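Local coordinates for protein enoyl-CoA hydratase/carnithine racemase (Thermus thermophilus JL-18, PDB 6SL9) that probably acts as the crotonase-family isomerase PaaG, forming oxepin-CoA in bacterial phenylacetic acid catabolism, at residues S127-A131 with F132-G136. Sequence-based numbering, arbitrary orientation.
Sequences SFTTA and FVRIG
Thr129 lays its methyl over one face of the Arg134 guanidinium: CG2 sits 3.7 Å above the plane, displaced off-centre toward its outer atoms, with Arg134 NH2 as its nearest atom at 3.8 Å. The methyl lies anti to its backbone N, while Arg134, extended from CG to NE, runs back and meets Thr129 at about a right angle. NH2 also makes a weak hydrogen bond to Ser163 O. Between them the backbone kinks at Ala131, whose phi is 73° and psi -36°. Phe132 N donates to Thr130 O at 2.8 Å, and the same carbonyl oxygen lies 3.2 Å from Phe132 CD2, approaching the ring obliquely. The next carbonyl, Ala131 O, accepts from Arg134 N at 2.9 Å, from above the carbonyl plane. A water bridges the kink, donating to Thr130 OG1 (2.9 Å) and accepting from Val133 N (3.0 Å); OG1 is also bonded to Leu159 O. Past the 3-10 segment, Ile135 O accepts from ND1 of His240 of the second subunit, on which Val133 packs against Tyr205. The i-to-i+2 bond and positive phi define a classic gamma turn, leading strand 127-129 of the crotonase fold into a 3-10 segment at a subunit interface.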
ATOM      1  N   SER A 127      -7.264 -22.035  -5.164  1.00 13.11           N
ATOM      2  CA  SER A 127      -5.884 -21.707  -4.780  1.00 14.04           C
ATOM      3  C   SER A 127      -5.364 -20.646  -5.705  1.00 11.20           C
ATOM      4  O   SER A 127      -5.851 -20.466  -6.806  1.00 13.30           O
ATOM      5  CB  SER A 127      -5.063 -22.939  -4.760  1.00 16.18           C
ATOM      6  OG  SER A 127      -4.994 -23.529  -6.025  1.00 16.41           O
ATOM      7  N   PHE A 128      -4.336 -19.968  -5.215  1.00 12.23           N
ATOM      8  CA  PHE A 128      -3.672 -18.901  -5.972  1.00 11.59           C
ATOM      9  C   PHE A 128      -2.172 -19.145  -5.961  1.00 11.53           C
ATOM     10  O   PHE A 128      -1.586 -19.319  -4.870  1.00 14.65           O
ATOM     11  CB  PHE A 128      -3.933 -17.528  -5.325  1.00 12.25           C
ATOM     12  CG  PHE A 128      -5.383 -17.127  -5.322  1.00 14.68           C
ATOM     13  CD1 PHE A 128      -6.262 -17.634  -4.378  1.00 17.41           C
ATOM     14  CD2 PHE A 128      -5.866 -16.283  -6.305  1.00 16.05           C
ATOM     15  CE1 PHE A 128      -7.607 -17.313  -4.439  1.00 17.92           C
ATOM     16  CE2 PHE A 128      -7.208 -15.924  -6.323  1.00 16.99           C
ATOM     17  CZ  PHE A 128      -8.058 -16.444  -5.383  1.00 17.71           C
ATOM     18  N   THR A 129      -1.548 -19.118  -7.125  1.00 10.31           N
ATOM     19  CA  THR A 129      -0.078 -19.308  -7.203  1.00 11.27           C
ATOM     20  C   THR A 129       0.444 -18.309  -8.254  1.00 10.79           C
ATOM     21  O   THR A 129      -0.038 -18.327  -9.374  1.00 11.81           O
ATOM     22  CB  THR A 129       0.248 -20.766  -7.540  1.00 15.68           C
ATOM     23  OG1 THR A 129      -0.433 -21.730  -6.726  1.00 18.64           O
ATOM     24  CG2 THR A 129       1.743 -20.890  -7.356  1.00 16.91           C
ATOM     25  N   THR A 130       1.417 -17.500  -7.900  1.00 10.48           N
ATOM     26  CA  THR A 130       1.886 -16.523  -8.894  1.00  9.93           C
ATOM     27  C   THR A 130       2.488 -17.241 -10.093  1.00 10.21           C
ATOM     28  O   THR A 130       2.277 -16.793 -11.222  1.00 11.00           O
ATOM     29  CB  THR A 130       2.835 -15.492  -8.262  1.00 10.66           C
ATOM     30  OG1 THR A 130       3.997 -16.205  -7.773  1.00 11.51           O
ATOM     31  CG2 THR A 130       2.178 -14.656  -7.182  1.00 11.80           C
ATOM     32  N   ALA A 131       3.255 -18.303  -9.881  1.00 11.05           N
ATOM     33  CA  ALA A 131       3.711 -19.281 -10.892  1.00 11.47           C
ATOM     34  C   ALA A 131       4.786 -18.812 -11.866  1.00 11.01           C
ATOM     35  O   ALA A 131       5.616 -19.646 -12.257  1.00 11.72           O
ATOM     36  CB  ALA A 131       2.525 -19.831 -11.683  1.00 12.27           C
ATOM     37  N   PHE A 132       4.763 -17.555 -12.293  1.00 10.76           N
ATOM     38  CA  PHE A 132       5.679 -17.079 -13.355  1.00 10.92           C
ATOM     39  C   PHE A 132       7.128 -17.455 -13.032  1.00 10.28           C
ATOM     40  O   PHE A 132       7.867 -17.899 -13.956  1.00 10.97           O
ATOM     41  CB  PHE A 132       5.580 -15.554 -13.510  1.00 10.69           C
ATOM     42  CG  PHE A 132       4.265 -15.119 -14.109  1.00 11.05           C
ATOM     43  CD1 PHE A 132       4.096 -15.137 -15.465  1.00 12.65           C
ATOM     44  CD2 PHE A 132       3.243 -14.596 -13.317  1.00 11.71           C
ATOM     45  CE1 PHE A 132       2.939 -14.690 -16.038  1.00 12.93           C
ATOM     46  CE2 PHE A 132       2.072 -14.122 -13.904  1.00 12.28           C
ATOM     47  CZ  PHE A 132       1.943 -14.189 -15.250  1.00 13.19           C
ATOM     48  N   VAL A 133       7.567 -17.259 -11.806  1.00 10.79           N
ATOM     49  CA  VAL A 133       8.989 -17.469 -11.459  1.00 11.40           C
ATOM     50  C   VAL A 133       9.396 -18.931 -11.658  1.00 11.99           C
ATOM     51  O   VAL A 133      10.584 -19.196 -11.887  1.00 12.80           O
ATOM     52  CB  VAL A 133       9.305 -16.973 -10.040  1.00 12.21           C
ATOM     53  CG1 VAL A 133       8.766 -17.897  -8.972  1.00 14.14           C
ATOM     54  CG2 VAL A 133      10.748 -16.752  -9.814  1.00 13.83           C
ATOM     55  N   ARG A 134       8.438 -19.874 -11.569  1.00 12.48           N
ATOM     56  CA  ARG A 134       8.766 -21.296 -11.685  1.00 12.57           C
ATOM     57  C   ARG A 134       9.172 -21.657 -13.096  1.00 12.58           C
ATOM     58  O   ARG A 134       9.861 -22.646 -13.284  1.00 14.40           O
ATOM     59  CB  ARG A 134       7.603 -22.163 -11.247  1.00 12.53           C
ATOM     60  CG  ARG A 134       7.209 -22.011  -9.789  1.00 15.72           C
ATOM     61  CD  ARG A 134       6.162 -23.013  -9.415  1.00 20.21           C
ATOM     62  NE  ARG A 134       5.736 -22.939  -8.016  1.00 23.93           N
ATOM     63  CZ  ARG A 134       4.617 -23.563  -7.551  1.00 31.23           C
ATOM     64  NH1 ARG A 134       3.817 -24.212  -8.377  1.00 30.06           N
ATOM     65  NH2 ARG A 134       4.286 -23.551  -6.280  1.00 32.83           N
ATOM     66  N   ILE A 135       8.836 -20.818 -14.073  1.00 12.38           N
ATOM     67  CA  ILE A 135       9.332 -21.000 -15.463  1.00 13.57           C
ATOM     68  C   ILE A 135      10.254 -19.856 -15.892  1.00 11.83           C
ATOM     69  O   ILE A 135      10.549 -19.684 -17.079  1.00 13.97           O
ATOM     70  CB  ILE A 135       8.193 -21.271 -16.443  1.00 14.52           C
ATOM     71  CG1 ILE A 135       7.208 -20.114 -16.569  1.00 14.23           C
ATOM     72  CG2 ILE A 135       7.481 -22.567 -16.103  1.00 16.69           C
ATOM     73  CD1 ILE A 135       6.197 -20.241 -17.710  1.00 17.92           C
ATOM     74  N   GLY A 136      10.843 -19.172 -14.901  1.00 10.56           N
ATOM     75  CA  GLY A 136      11.853 -18.143 -15.201  1.00 11.37           C
ATOM     76  C   GLY A 136      11.306 -16.843 -15.780  1.00 10.43           C
ATOM     77  O   GLY A 136      12.052 -16.122 -16.415  1.00 11.12           O
TER
HETATM   78  O   HOH W   1       6.068 -15.730  -9.729  1.00 18.74           O